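Local coordinates for SusD superfamily protein (Parabacteroides distasonis, PDB 3OTN) that probably binds carbohydrate or other nutrients at the bacterial outer membrane, as members of the SusD family do, at residues A[409-414]-A[429-434]; A[194-199]-A[356-361]; A[159-164]-A[199-204]; A[293-296]-A[301-304]. All coordinates share one frame; numbering follows the deposited sequence.

From the N terminus, helix 156-172 and the next helix, 187-202, meet in interaction 3, which closes a loop of 34 residues. Before that loop ends, interaction 2 has opened at 194-199. The two share L199 and cross, and interaction 2 closes only at 356-361, tying helix 187-202 to a small antiparallel sheet. Interaction 4, a local fold-back within 293-304, is nested inside this long loop. Interaction 1 follows in series, joining helix 403-418 to the end of helix 424-431. Side chains and backbone link the set: Q413 meets R301 of interaction 4, while R430 packs on L199 and its carbonyl probably accepts the backbone N-H of Y204 from interaction 3.

Interaction 1 of 4, residues A[409-414]-A[429-434]; sequences EVWDQR and LRTRKI
W411 reaches from helix 403-418 to the last turn of helix 424-431, and its apolar contact there is with the methyl of T431. The two side chains come from opposite directions, with CG2 of T431 3.6 Å from CZ2 of W411 on the six-membered ring. With chi1 of T431 at 63°, CG2 is directed at the indole, which it meets obliquely, while OG1, also hydrogen-bonded to D427 O, is kept for the backbone. Beyond it the K433 chain brushes the far end of the indole, CG lying 4.3 Å from W411 CH2, before its NZ leaves for D444.

The charged part of the contact is a pair of arginines. R430 NH2 sits over one face of the R414 guanidinium, 3.7 Å from R414 NE, and that NE lies at the edge of the R430 group; the two planes are 75° apart. Their closeness is probably made tolerable by D427, whose OD2 pairs with R414 NE and whose OD1 pairs with R430 NH2. E369 OE2 adds a second link between the helices, since it accepts from W411 NE1 and forms a salt bridge with R430 NH1.

No hydrogen bond crosses between the two segments; each has its own. On the helix, Q413 NE2 donates to E409 OE2 at 2.7 Å, meeting it from above the carboxylate plane. At the other side K433 N donates to T431 OG1 at 3.2 Å. That bond makes an ST turn, and with R432 at positive phi it takes the chain from helix 424-431 into strand 433-435 of a two-stranded antiparallel sheet.

Interaction 2 of 4, residues A[194-199]-A[356-361]; sequences LADVYL and SVYRYT. With EDO (1,2-ethanediol), chain S.
The ring of Y358 and the carboxylate of D196 stand almost square to each other, their planes 84° apart. D196 OD2 lies at the ring's edge, close to its plane. Y358 belongs to a classic beta bulge: it and V357 both face Y251 of strand 249-253, in a three-stranded antiparallel sheet. From there the tyrosine points at helix 187-202.

The hydroxyl donates to D196, with OH and OD2 2.5 Å apart, a short bond that uses the anti lone pair of the oxygen. On the aspartate, chi1 of -161° carries the carboxylate away from the backbone N toward the tyrosine. D196 CB also lies 3.3 Å from Y358 OH. This one buried bond joins helix and sheet across 156 residues of sequence. R131 NH1 makes a long, weak ion pair with the same OD2, which would probably favour a negative carboxylate.

Past R359, the N-cap residue of helix 360-375, Y360 turns elsewhere and meets 1,2-ethanediol, probably from the crystallisation liquor and also held by Q381 and Q388: Y360 OH lies 3.0 Å from O2 of the diol.

Interaction 3 of 4, residues A[159-164]-A[199-204]; sequences IYDEII and LTYAGY
Y160 and Y201 run antiparallel alongside one another, and their rings form an offset edge-to-face (T-shaped) pair between helix 156-172 and helix 187-202, consecutive helices in the helical part of the SusD fold. The planes stand at 90° with centroids 5.4 Å apart. Y201 supplies the edge: its CD2 comes within 3.6 Å of Y160 CD1, and its CE2 reaches back toward CB of Y160. The opposite face of the Y160 ring has I164 CD1 above its rim, so the ring is packed on both sides.

With chi1 at -160°, the Y201 ring swings away from its own backbone N and across to the other helix, where it meets D161 at about a right angle to that side chain. Here the hydroxyl donates to D161 OD1 at 2.7 Å, on the syn lone pair, with ring and carboxylate planes only 31° apart. K157 forms a salt bridge with the second carboxylate oxygen, D161 OD2, and Y212 stacks on the Y201 ring. A leucine in place of Y201 would probably leave D161 OD1 without its hydroxyl partner and strip the aromatic edge from the face of Y160.

T200 crosses Y160 at about a right angle, setting its methyl CG2 3.3 Å from Y160 OH, while T200 OG1 is bonded to the carbonyl of D196 one turn back. The backbone that carries Y160 widens into a pi-type turn at 159-164, where I159 O accepts from both I163 N and I164 N, each at 3.0 Å.

Interaction 4 of 4, residues A[293-296]-A[301-304]; sequences ESFE and RTEE
R301 opens the second segment by laying the base of its side chain against F295: its CB is 3.9 Å from F295 CE2, near the outer end of the ring. The chain then crosses the phenyl at about a right angle, bending at chi3, and its guanidinium plane is turned 73° from the ring, so the two flat groups do not stack. The charged end has its own partners, D299 and, on helix 403-418, D417 and Q413.

T302 comes next and makes the tightest approach. Its methyl CG2 sits over one face of F295, 3.4 Å from CG and offset toward the rim, in a CH-pi contact 28° off the ring normal and 3.8 Å from the centroid. With OG1 between the backbone N and the carbonyl carbon (chi1 53°), CG2 is turned to the ring and the hydroxyl to polar partners. OG1 is bonded to the D299 carbonyl and lies 2.7 Å from a water that also lies 2.8 Å from E296 O, to which it can donate, a bridge between the two segments. Were F295 an alanine, the T302 methyl would probably lose the face it rests on and a gap would open beside F291 and F416, whose rings also meet the phenyl.

After T302 the chain leaves the turn, and E304 sends its side chain to strand 308-312, where OE1 bonds to T310 OG1. The connection between helix 289-292 and strand 308-312 thus doubles back on itself: a 3-10 turn folds back over a buried phenylalanine that belongs to an aromatic cluster against helix 403-418.

Interaction 1 of 4, residues A[409-414]-A[429-434]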
loop_
_atom_site.group_PDB
_atom_site.type_symbol
_atom_site.label_atom_id
_atom_site.label_comp_id
_atom_site.label_asym_id
_atom_site.label_seq_id
_atom_site.Cartn_x
_atom_site.Cartn_y
_atom_site.Cartn_z
ATOM N N GLU A 409 8.990 -12.164 14.796
ATOM C CA GLU A 409 7.864 -13.007 14.333
ATOM C C GLU A 409 6.722 -12.162 13.774
ATOM O O GLU A 409 6.120 -12.559 12.778
ATOM C CB GLU A 409 7.348 -13.912 15.448
ATOM C CG GLU A 409 6.103 -14.736 15.093
ATOM C CD GLU A 409 6.326 -15.703 13.937
ATOM O OE1 GLU A 409 7.479 -16.097 13.652
ATOM O OE2 GLU A 409 5.320 -16.099 13.336
ATOM N N VAL A 410 6.434 -11.010 14.397
ATOM C CA VAL A 410 5.425 -10.044 13.857
ATOM C C VAL A 410 5.876 -9.554 12.478
ATOM O O VAL A 410 5.123 -9.588 11.512
ATOM C CB VAL A 410 5.226 -8.850 14.811
ATOM C CG1 VAL A 410 4.376 -7.755 14.170
ATOM C CG2 VAL A 410 4.633 -9.325 16.157
ATOM N N TRP A 411 7.148 -9.161 12.384
ATOM C CA TRP A 411 7.736 -8.799 11.106
ATOM C C TRP A 411 7.577 -9.944 10.101
ATOM O O TRP A 411 7.141 -9.709 8.969
ATOM C CB TRP A 411 9.197 -8.425 11.237
ATOM C CG TRP A 411 9.466 -7.107 11.894
ATOM C CD1 TRP A 411 8.569 -6.078 12.141
ATOM C CD2 TRP A 411 10.724 -6.659 12.371
ATOM N NE1 TRP A 411 9.216 -5.033 12.745
ATOM C CE2 TRP A 411 10.534 -5.362 12.911
ATOM C CE3 TRP A 411 12.002 -7.234 12.422
ATOM C CZ2 TRP A 411 11.587 -4.618 13.459
ATOM C CZ3 TRP A 411 13.054 -6.485 12.973
ATOM C CH2 TRP A 411 12.829 -5.201 13.492
ATOM N N ASP A 412 7.892 -11.176 10.522
ATOM C CA ASP A 412 7.767 -12.325 9.630
ATOM C C ASP A 412 6.351 -12.415 9.046
ATOM O O ASP A 412 6.165 -12.553 7.808
ATOM C CB ASP A 412 8.104 -13.644 10.331
ATOM C CG ASP A 412 9.614 -13.961 10.365
ATOM O OD1 ASP A 412 10.480 -13.138 9.965
ATOM O OD2 ASP A 412 9.935 -15.075 10.819
ATOM N N GLN A 413 5.347 -12.336 9.917
ATOM C CA GLN A 413 3.980 -12.423 9.444
ATOM C C GLN A 413 3.584 -11.242 8.555
ATOM O O GLN A 413 2.757 -11.411 7.672
ATOM C CB GLN A 413 2.979 -12.660 10.583
ATOM C CG GLN A 413 3.229 -13.953 11.355
ATOM C CD GLN A 413 3.387 -15.157 10.447
ATOM O OE1 GLN A 413 2.686 -15.272 9.447
ATOM N NE2 GLN A 413 4.307 -16.051 10.781
ATOM N N ARG A 414 4.198 -10.076 8.753
ATOM C CA ARG A 414 3.998 -8.969 7.852
ATOM C C ARG A 414 4.529 -9.321 6.455
ATOM O O ARG A 414 3.854 -9.061 5.457
ATOM C CB ARG A 414 4.645 -7.694 8.373
ATOM C CG ARG A 414 3.910 -7.114 9.602
ATOM C CD ARG A 414 4.485 -5.741 9.988
ATOM N NE ARG A 414 4.137 -4.788 8.949
ATOM C CZ ARG A 414 2.952 -4.228 8.799
ATOM N NH1 ARG A 414 1.977 -4.429 9.676
ATOM N NH2 ARG A 414 2.745 -3.419 7.777
ATOM N N LEU A 429 11.854 0.642 5.283
ATOM C CA LEU A 429 12.330 2.013 5.503
ATOM C C LEU A 429 12.202 2.440 6.981
ATOM O O LEU A 429 13.107 3.084 7.518
ATOM C CB LEU A 429 11.566 2.992 4.610
ATOM C CG LEU A 429 11.780 2.859 3.083
ATOM C CD1 LEU A 429 11.023 3.973 2.359
ATOM C CD2 LEU A 429 13.304 2.869 2.676
ATOM N N ARG A 430 11.101 2.087 7.638
ATOM C CA ARG A 430 10.891 2.518 9.020
ATOM C C ARG A 430 11.680 1.711 10.051
ATOM O O ARG A 430 11.990 2.246 11.113
ATOM C CB ARG A 430 9.389 2.626 9.379
ATOM C CG ARG A 430 8.666 1.339 9.490
ATOM C CD ARG A 430 7.179 1.572 9.771
ATOM N NE ARG A 430 6.497 0.300 9.647
ATOM C CZ ARG A 430 6.596 -0.694 10.536
ATOM N NH1 ARG A 430 7.298 -0.553 11.676
ATOM N NH2 ARG A 430 5.983 -1.831 10.293
ATOM N N THR A 431 12.041 0.466 9.728
ATOM C CA THR A 431 12.885 -0.342 10.599
ATOM C C THR A 431 14.365 -0.254 10.196
ATOM O O THR A 431 15.226 -0.527 11.012
ATOM C CB THR A 431 12.468 -1.830 10.580
ATOM O OG1 THR A 431 12.626 -2.393 9.264
ATOM C CG2 THR A 431 11.034 -1.989 11.010
ATOM N N ARG A 432 14.650 0.115 8.939
ATOM C CA ARG A 432 15.996 -0.005 8.315
ATOM C C ARG A 432 16.562 -1.422 8.489
ATOM O O ARG A 432 17.752 -1.600 8.733
ATOM C CB ARG A 432 16.964 1.087 8.795
ATOM C CG ARG A 432 16.559 2.441 8.194
ATOM C CD ARG A 432 17.493 3.549 8.486
ATOM N NE ARG A 432 16.901 4.819 8.051
ATOM C CZ ARG A 432 17.437 6.010 8.305
ATOM N NH1 ARG A 432 18.572 6.095 8.978
ATOM N NH2 ARG A 432 16.840 7.126 7.904
ATOM N N LYS A 433 15.670 -2.402 8.339
ATOM C CA LYS A 433 16.004 -3.818 8.370
ATOM C C LYS A 433 15.382 -4.498 7.160
ATOM O O LYS A 433 14.261 -4.189 6.771
ATOM C CB LYS A 433 15.505 -4.500 9.655
ATOM C CG LYS A 433 16.077 -3.935 10.958
ATOM C CD LYS A 433 17.443 -4.473 11.283
ATOM C CE LYS A 433 17.914 -3.965 12.646
ATOM N NZ LYS A 433 19.323 -4.390 12.816
ATOM N N ILE A 434 16.116 -5.444 6.582
ATOM C CA ILE A 434 15.639 -6.264 5.467
ATOM C C ILE A 434 15.730 -7.753 5.875
ATOM O O ILE A 434 16.795 -8.236 6.329
ATOM C CB ILE A 434 16.512 -6.019 4.239
ATOM C CG1 ILE A 434 16.169 -4.643 3.633
ATOM C CG2 ILE A 434 16.348 -7.130 3.196
ATOM C CD1 ILE A 434 17.097 -4.239 2.471
#

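Interaction 2 of 4, residues A[194-199]-A[356-361]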
loop_
_atom_site.group_PDB
_atom_site.type_symbol
_atom_site.label_atom_id
_atom_site.label_comp_id
_atom_site.label_asym_id
_atom_site.label_seq_id
_atom_site.Cartn_x
_atom_site.Cartn_y
_atom_site.Cartn_z
ATOM N N LEU A 194 -3.776 6.577 11.131
ATOM C CA LEU A 194 -3.102 7.249 12.240
ATOM C C LEU A 194 -2.238 6.243 13.040
ATOM O O LEU A 194 -1.142 6.598 13.491
ATOM C CB LEU A 194 -4.083 8.037 13.123
ATOM C CG LEU A 194 -3.494 8.875 14.263
ATOM C CD1 LEU A 194 -2.360 9.781 13.786
ATOM C CD2 LEU A 194 -4.575 9.701 14.956
ATOM N N ALA A 195 -2.672 4.984 13.155
ATOM C CA ALA A 195 -1.797 3.951 13.743
ATOM C C ALA A 195 -0.459 3.845 12.969
ATOM O O ALA A 195 0.625 3.804 13.542
ATOM C CB ALA A 195 -2.499 2.583 13.790
ATOM N N ASP A 196 -0.572 3.822 11.663
ATOM C CA ASP A 196 0.557 3.664 10.779
ATOM C C ASP A 196 1.456 4.920 10.832
ATOM O O ASP A 196 2.708 4.807 10.862
ATOM C CB ASP A 196 0.033 3.394 9.360
ATOM C CG ASP A 196 1.067 2.766 8.428
ATOM O OD1 ASP A 196 2.226 2.561 8.818
ATOM O OD2 ASP A 196 0.708 2.511 7.253
ATOM N N VAL A 197 0.830 6.098 10.847
ATOM C CA VAL A 197 1.557 7.357 10.983
ATOM C C VAL A 197 2.424 7.386 12.244
ATOM O O VAL A 197 3.609 7.635 12.173
ATOM C CB VAL A 197 0.601 8.578 10.919
ATOM C CG1 VAL A 197 1.285 9.853 11.395
ATOM C CG2 VAL A 197 0.057 8.722 9.466
ATOM N N TYR A 198 1.830 7.098 13.386
ATOM C CA TYR A 198 2.564 7.097 14.636
ATOM C C TYR A 198 3.616 5.986 14.759
ATOM O O TYR A 198 4.701 6.227 15.282
ATOM C CB TYR A 198 1.570 7.001 15.785
ATOM C CG TYR A 198 0.866 8.285 16.150
ATOM C CD1 TYR A 198 1.554 9.518 16.203
ATOM C CD2 TYR A 198 -0.438 8.261 16.608
ATOM C CE1 TYR A 198 0.932 10.677 16.637
ATOM C CE2 TYR A 198 -1.071 9.433 17.040
ATOM C CZ TYR A 198 -0.399 10.630 17.055
ATOM O OH TYR A 198 -1.037 11.780 17.531
ATOM N N LEU A 199 3.303 4.782 14.255
ATOM C CA LEU A 199 4.274 3.697 14.208
ATOM C C LEU A 199 5.499 4.098 13.378
ATOM O O LEU A 199 6.639 3.855 13.795
ATOM C CB LEU A 199 3.646 2.420 13.631
ATOM C CG LEU A 199 4.537 1.189 13.452
ATOM C CD1 LEU A 199 5.173 0.765 14.768
ATOM C CD2 LEU A 199 3.696 0.035 12.745
ATOM N N SER A 356 -6.514 -3.006 -1.864
ATOM C CA SER A 356 -6.457 -2.492 -0.496
ATOM C C SER A 356 -5.420 -1.416 -0.221
ATOM O O SER A 356 -4.296 -1.496 -0.696
ATOM C CB SER A 356 -6.215 -3.631 0.471
ATOM O OG SER A 356 -7.340 -4.432 0.478
ATOM N N VAL A 357 -5.824 -0.403 0.541
ATOM C CA VAL A 357 -4.897 0.532 1.183
ATOM C C VAL A 357 -4.691 0.097 2.653
ATOM O O VAL A 357 -3.557 0.023 3.116
ATOM C CB VAL A 357 -5.418 2.001 1.090
ATOM C CG1 VAL A 357 -4.549 2.956 1.894
ATOM C CG2 VAL A 357 -5.498 2.430 -0.362
ATOM N N TYR A 358 -5.776 -0.163 3.378
ATOM C CA TYR A 358 -5.697 -0.787 4.730
ATOM C C TYR A 358 -6.699 -1.915 4.851
ATOM O O TYR A 358 -7.864 -1.749 4.489
ATOM C CB TYR A 358 -5.945 0.217 5.879
ATOM C CG TYR A 358 -4.778 1.133 6.074
ATOM C CD1 TYR A 358 -3.601 0.665 6.620
ATOM C CD2 TYR A 358 -4.825 2.456 5.657
ATOM C CE1 TYR A 358 -2.488 1.482 6.744
ATOM C CE2 TYR A 358 -3.720 3.278 5.781
ATOM C CZ TYR A 358 -2.563 2.777 6.335
ATOM O OH TYR A 358 -1.468 3.557 6.438
ATOM N N ARG A 359 -6.252 -3.043 5.383
ATOM C CA ARG A 359 -7.124 -4.139 5.770
ATOM C C ARG A 359 -6.811 -4.556 7.212
ATOM O O ARG A 359 -5.794 -4.205 7.767
ATOM C CB ARG A 359 -7.027 -5.312 4.799
ATOM C CG ARG A 359 -5.708 -6.088 4.783
ATOM C CD ARG A 359 -5.831 -7.163 3.754
ATOM N NE ARG A 359 -4.634 -8.000 3.540
ATOM C CZ ARG A 359 -4.477 -9.261 3.951
ATOM N NH1 ARG A 359 -5.411 -9.866 4.685
ATOM N NH2 ARG A 359 -3.378 -9.955 3.593
ATOM N N TYR A 360 -7.741 -5.251 7.828
ATOM C CA TYR A 360 -7.651 -5.588 9.251
ATOM C C TYR A 360 -6.417 -6.373 9.641
ATOM O O TYR A 360 -5.843 -6.124 10.722
ATOM C CB TYR A 360 -8.908 -6.357 9.636
ATOM C CG TYR A 360 -9.204 -6.528 11.103
ATOM C CD1 TYR A 360 -9.167 -5.457 11.974
ATOM C CD2 TYR A 360 -9.655 -7.746 11.578
ATOM C CE1 TYR A 360 -9.521 -5.616 13.292
ATOM C CE2 TYR A 360 -10.012 -7.916 12.892
ATOM C CZ TYR A 360 -9.947 -6.854 13.739
ATOM O OH TYR A 360 -10.284 -7.027 15.038
ATOM N N THR A 361 -5.971 -7.298 8.792
ATOM C CA THR A 361 -4.727 -8.059 9.128
ATOM C C THR A 361 -3.523 -7.144 9.398
ATOM O O THR A 361 -2.794 -7.342 10.377
ATOM C CB THR A 361 -4.367 -9.138 8.087
ATOM O OG1 THR A 361 -5.391 -10.130 8.057
ATOM C CG2 THR A 361 -3.014 -9.829 8.424
HETATM C C1 EDO S . -8.442 -9.973 18.026
HETATM O O1 EDO S . -7.933 -11.017 18.864
HETATM C C2 EDO S . -8.567 -10.478 16.595
HETATM O O2 EDO S . -9.673 -9.826 15.957
#

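Interaction 3 of 4, residues A[159-164]-A[199-204]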
loop_
_atom_site.group_PDB
_atom_site.type_symbol
_atom_site.label_atom_id
_atom_site.label_comp_id
_atom_site.label_asym_id
_atom_site.label_seq_id
_atom_site.Cartn_x
_atom_site.Cartn_y
_atom_site.Cartn_z
ATOM N N ILE A 159 6.038 18.125 7.922
ATOM C CA ILE A 159 4.887 17.602 7.197
ATOM C C ILE A 159 4.051 16.751 8.170
ATOM O O ILE A 159 2.834 16.907 8.248
ATOM C CB ILE A 159 5.273 16.739 5.967
ATOM C CG1 ILE A 159 6.104 17.513 4.921
ATOM C CG2 ILE A 159 4.039 16.103 5.351
ATOM C CD1 ILE A 159 5.507 18.868 4.479
ATOM N N TYR A 160 4.708 15.881 8.926
ATOM C CA TYR A 160 4.015 15.113 9.950
ATOM C C TYR A 160 3.377 16.006 11.047
ATOM O O TYR A 160 2.192 15.864 11.345
ATOM C CB TYR A 160 4.940 14.107 10.632
ATOM C CG TYR A 160 5.188 12.776 9.962
ATOM C CD1 TYR A 160 4.408 11.661 10.254
ATOM C CD2 TYR A 160 6.281 12.593 9.134
ATOM C CE1 TYR A 160 4.686 10.391 9.666
ATOM C CE2 TYR A 160 6.546 11.367 8.541
ATOM C CZ TYR A 160 5.760 10.270 8.816
ATOM O OH TYR A 160 6.087 9.074 8.257
ATOM N N ASP A 161 4.156 16.910 11.625
ATOM C CA ASP A 161 3.680 17.675 12.791
ATOM C C ASP A 161 2.634 18.743 12.444
ATOM O O ASP A 161 1.806 19.078 13.285
ATOM C CB ASP A 161 4.839 18.392 13.498
ATOM C CG ASP A 161 5.822 17.450 14.162
ATOM O OD1 ASP A 161 5.531 16.258 14.325
ATOM O OD2 ASP A 161 6.897 17.941 14.526
ATOM N N GLU A 162 2.728 19.322 11.252
ATOM C CA GLU A 162 1.843 20.412 10.840
ATOM C C GLU A 162 0.684 19.994 9.968
ATOM O O GLU A 162 -0.359 20.662 9.971
ATOM C CB GLU A 162 2.653 21.531 10.143
ATOM C CG GLU A 162 3.668 22.208 11.065
ATOM C CD GLU A 162 4.591 23.218 10.383
ATOM O OE1 GLU A 162 4.127 23.955 9.481
ATOM O OE2 GLU A 162 5.785 23.285 10.777
ATOM N N ILE A 163 0.833 18.916 9.209
ATOM C CA ILE A 163 -0.225 18.496 8.300
ATOM C C ILE A 163 -0.813 17.152 8.686
ATOM O O ILE A 163 -1.967 17.064 9.076
ATOM C CB ILE A 163 0.220 18.446 6.819
ATOM C CG1 ILE A 163 0.835 19.791 6.414
ATOM C CG2 ILE A 163 -1.029 18.109 5.908
ATOM C CD1 ILE A 163 1.226 19.864 4.915
ATOM N N ILE A 164 -0.016 16.101 8.578
ATOM C CA ILE A 164 -0.525 14.746 8.693
ATOM C C ILE A 164 -1.202 14.501 10.051
ATOM O O ILE A 164 -2.354 14.093 10.098
ATOM C CB ILE A 164 0.576 13.712 8.441
ATOM C CG1 ILE A 164 1.158 13.850 7.024
ATOM C CG2 ILE A 164 0.070 12.291 8.664
ATOM C CD1 ILE A 164 2.385 12.942 6.771
ATOM N N LEU A 199 3.303 4.782 14.255
ATOM C CA LEU A 199 4.274 3.697 14.208
ATOM C C LEU A 199 5.499 4.098 13.378
ATOM O O LEU A 199 6.639 3.855 13.795
ATOM C CB LEU A 199 3.646 2.420 13.631
ATOM C CG LEU A 199 4.537 1.189 13.452
ATOM C CD1 LEU A 199 5.173 0.765 14.768
ATOM C CD2 LEU A 199 3.696 0.035 12.745
ATOM N N THR A 200 5.264 4.727 12.229
ATOM C CA THR A 200 6.333 5.192 11.327
ATOM C C THR A 200 7.126 6.331 11.945
ATOM O O THR A 200 8.358 6.344 11.871
ATOM C CB THR A 200 5.762 5.606 9.939
ATOM O OG1 THR A 200 4.981 4.525 9.408
ATOM C CG2 THR A 200 6.875 5.934 8.918
ATOM N N TYR A 201 6.422 7.279 12.566
ATOM C CA TYR A 201 7.054 8.404 13.279
ATOM C C TYR A 201 8.028 7.935 14.339
ATOM O O TYR A 201 9.076 8.546 14.533
ATOM C CB TYR A 201 5.974 9.276 13.910
ATOM C CG TYR A 201 6.357 10.689 14.280
ATOM C CD1 TYR A 201 7.174 10.945 15.366
ATOM C CD2 TYR A 201 5.846 11.776 13.584
ATOM C CE1 TYR A 201 7.497 12.232 15.738
ATOM C CE2 TYR A 201 6.147 13.085 13.970
ATOM C CZ TYR A 201 6.977 13.303 15.045
ATOM O OH TYR A 201 7.298 14.566 15.458
ATOM N N ALA A 202 7.699 6.833 15.009
ATOM C CA ALA A 202 8.585 6.227 16.000
ATOM C C ALA A 202 9.796 5.538 15.364
ATOM O O ALA A 202 10.843 5.424 15.998
ATOM C CB ALA A 202 7.832 5.233 16.884
ATOM N N GLY A 203 9.641 5.074 14.130
ATOM C CA GLY A 203 10.721 4.450 13.368
ATOM C C GLY A 203 11.500 5.468 12.566
ATOM O O GLY A 203 11.445 6.674 12.832
ATOM N N TYR A 204 12.207 4.990 11.564
ATOM C CA TYR A 204 13.031 5.872 10.728
ATOM C C TYR A 204 12.205 6.531 9.619
ATOM O O TYR A 204 11.260 5.916 9.110
ATOM C CB TYR A 204 14.191 5.102 10.124
ATOM C CG TYR A 204 15.244 4.612 11.117
ATOM C CD1 TYR A 204 16.263 5.466 11.595
ATOM C CD2 TYR A 204 15.274 3.270 11.515
ATOM C CE1 TYR A 204 17.260 4.986 12.460
ATOM C CE2 TYR A 204 16.244 2.795 12.389
ATOM C CZ TYR A 204 17.218 3.642 12.862
ATOM O OH TYR A 204 18.154 3.114 13.705
#

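Interaction 4 of 4, residues A[293-296]-A[301-304]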
loop_
_atom_site.group_PDB
_atom_site.type_symbol
_atom_site.label_atom_id
_atom_site.label_comp_id
_atom_site.label_asym_id
_atom_site.label_seq_id
_atom_site.Cartn_x
_atom_site.Cartn_y
_atom_site.Cartn_z
ATOM N N GLU A 293 10.465 -19.694 -1.322
ATOM C CA GLU A 293 11.043 -20.836 -0.604
ATOM C C GLU A 293 11.442 -20.499 0.849
ATOM O O GLU A 293 11.858 -21.388 1.560
ATOM C CB GLU A 293 12.194 -21.435 -1.426
ATOM C CG GLU A 293 11.602 -22.003 -2.742
ATOM C CD GLU A 293 12.579 -22.649 -3.689
ATOM O OE1 GLU A 293 13.798 -22.562 -3.447
ATOM O OE2 GLU A 293 12.084 -23.260 -4.675
ATOM N N SER A 294 11.296 -19.227 1.268
ATOM C CA SER A 294 11.583 -18.779 2.650
ATOM C C SER A 294 10.454 -18.985 3.658
ATOM O O SER A 294 10.677 -18.843 4.861
ATOM C CB SER A 294 11.982 -17.291 2.675
ATOM O OG SER A 294 10.901 -16.396 2.486
ATOM N N PHE A 295 9.241 -19.254 3.171
ATOM C CA PHE A 295 8.096 -19.521 4.034
ATOM C C PHE A 295 8.330 -20.813 4.821
ATOM O O PHE A 295 8.961 -21.728 4.328
ATOM C CB PHE A 295 6.800 -19.692 3.236
ATOM C CG PHE A 295 6.213 -18.408 2.714
ATOM C CD1 PHE A 295 6.845 -17.694 1.704
ATOM C CD2 PHE A 295 4.959 -17.972 3.159
ATOM C CE1 PHE A 295 6.284 -16.534 1.196
ATOM C CE2 PHE A 295 4.393 -16.812 2.655
ATOM C CZ PHE A 295 5.046 -16.096 1.673
ATOM N N GLU A 296 7.759 -20.868 6.015
ATOM C CA GLU A 296 7.845 -22.018 6.888
ATOM C C GLU A 296 7.304 -23.266 6.161
ATOM O O GLU A 296 6.368 -23.174 5.336
ATOM C CB GLU A 296 7.055 -21.711 8.165
ATOM C CG GLU A 296 7.439 -22.523 9.410
ATOM C CD GLU A 296 6.755 -21.996 10.666
ATOM O OE1 GLU A 296 6.553 -20.754 10.798
ATOM O OE2 GLU A 296 6.423 -22.826 11.538
ATOM N N ARG A 301 0.041 -20.644 2.768
ATOM C CA ARG A 301 0.243 -19.586 1.777
ATOM C C ARG A 301 1.059 -20.032 0.564
ATOM O O ARG A 301 0.875 -19.481 -0.543
ATOM C CB ARG A 301 0.863 -18.342 2.436
ATOM C CG ARG A 301 -0.140 -17.660 3.410
ATOM C CD ARG A 301 0.432 -16.697 4.425
ATOM N NE ARG A 301 1.367 -17.292 5.378
ATOM C CZ ARG A 301 1.708 -16.742 6.546
ATOM N NH1 ARG A 301 1.237 -15.543 6.920
ATOM N NH2 ARG A 301 2.566 -17.378 7.336
ATOM N N THR A 302 1.935 -21.031 0.758
ATOM C CA THR A 302 2.742 -21.570 -0.344
ATOM C C THR A 302 2.142 -22.832 -0.994
ATOM O O THR A 302 2.770 -23.448 -1.860
ATOM C CB THR A 302 4.206 -21.835 0.113
ATOM O OG1 THR A 302 4.176 -22.661 1.284
ATOM C CG2 THR A 302 4.902 -20.504 0.408
ATOM N N GLU A 303 0.930 -23.208 -0.614
ATOM C CA GLU A 303 0.242 -24.299 -1.311
ATOM C C GLU A 303 -0.277 -23.769 -2.644
ATOM O O GLU A 303 -0.607 -22.572 -2.775
ATOM C CB GLU A 303 -0.891 -24.880 -0.475
ATOM C CG GLU A 303 -0.392 -25.520 0.810
ATOM C CD GLU A 303 -1.510 -26.103 1.671
ATOM O OE1 GLU A 303 -2.698 -26.039 1.276
ATOM O OE2 GLU A 303 -1.178 -26.618 2.759
ATOM N N GLU A 304 -0.320 -24.659 -3.624
ATOM C CA GLU A 304 -0.680 -24.296 -4.991
ATOM C C GLU A 304 -2.002 -23.546 -5.014
ATOM O O GLU A 304 -2.987 -24.010 -4.450
ATOM C CB GLU A 304 -0.785 -25.543 -5.874
ATOM C CG GLU A 304 -1.135 -25.278 -7.353
ATOM C CD GLU A 304 -0.069 -24.466 -8.114
ATOM O OE1 GLU A 304 1.118 -24.508 -7.752
ATOM O OE2 GLU A 304 -0.456 -23.836 -9.121
HETATM O O HOH W 1 6.493 -23.263 2.562
#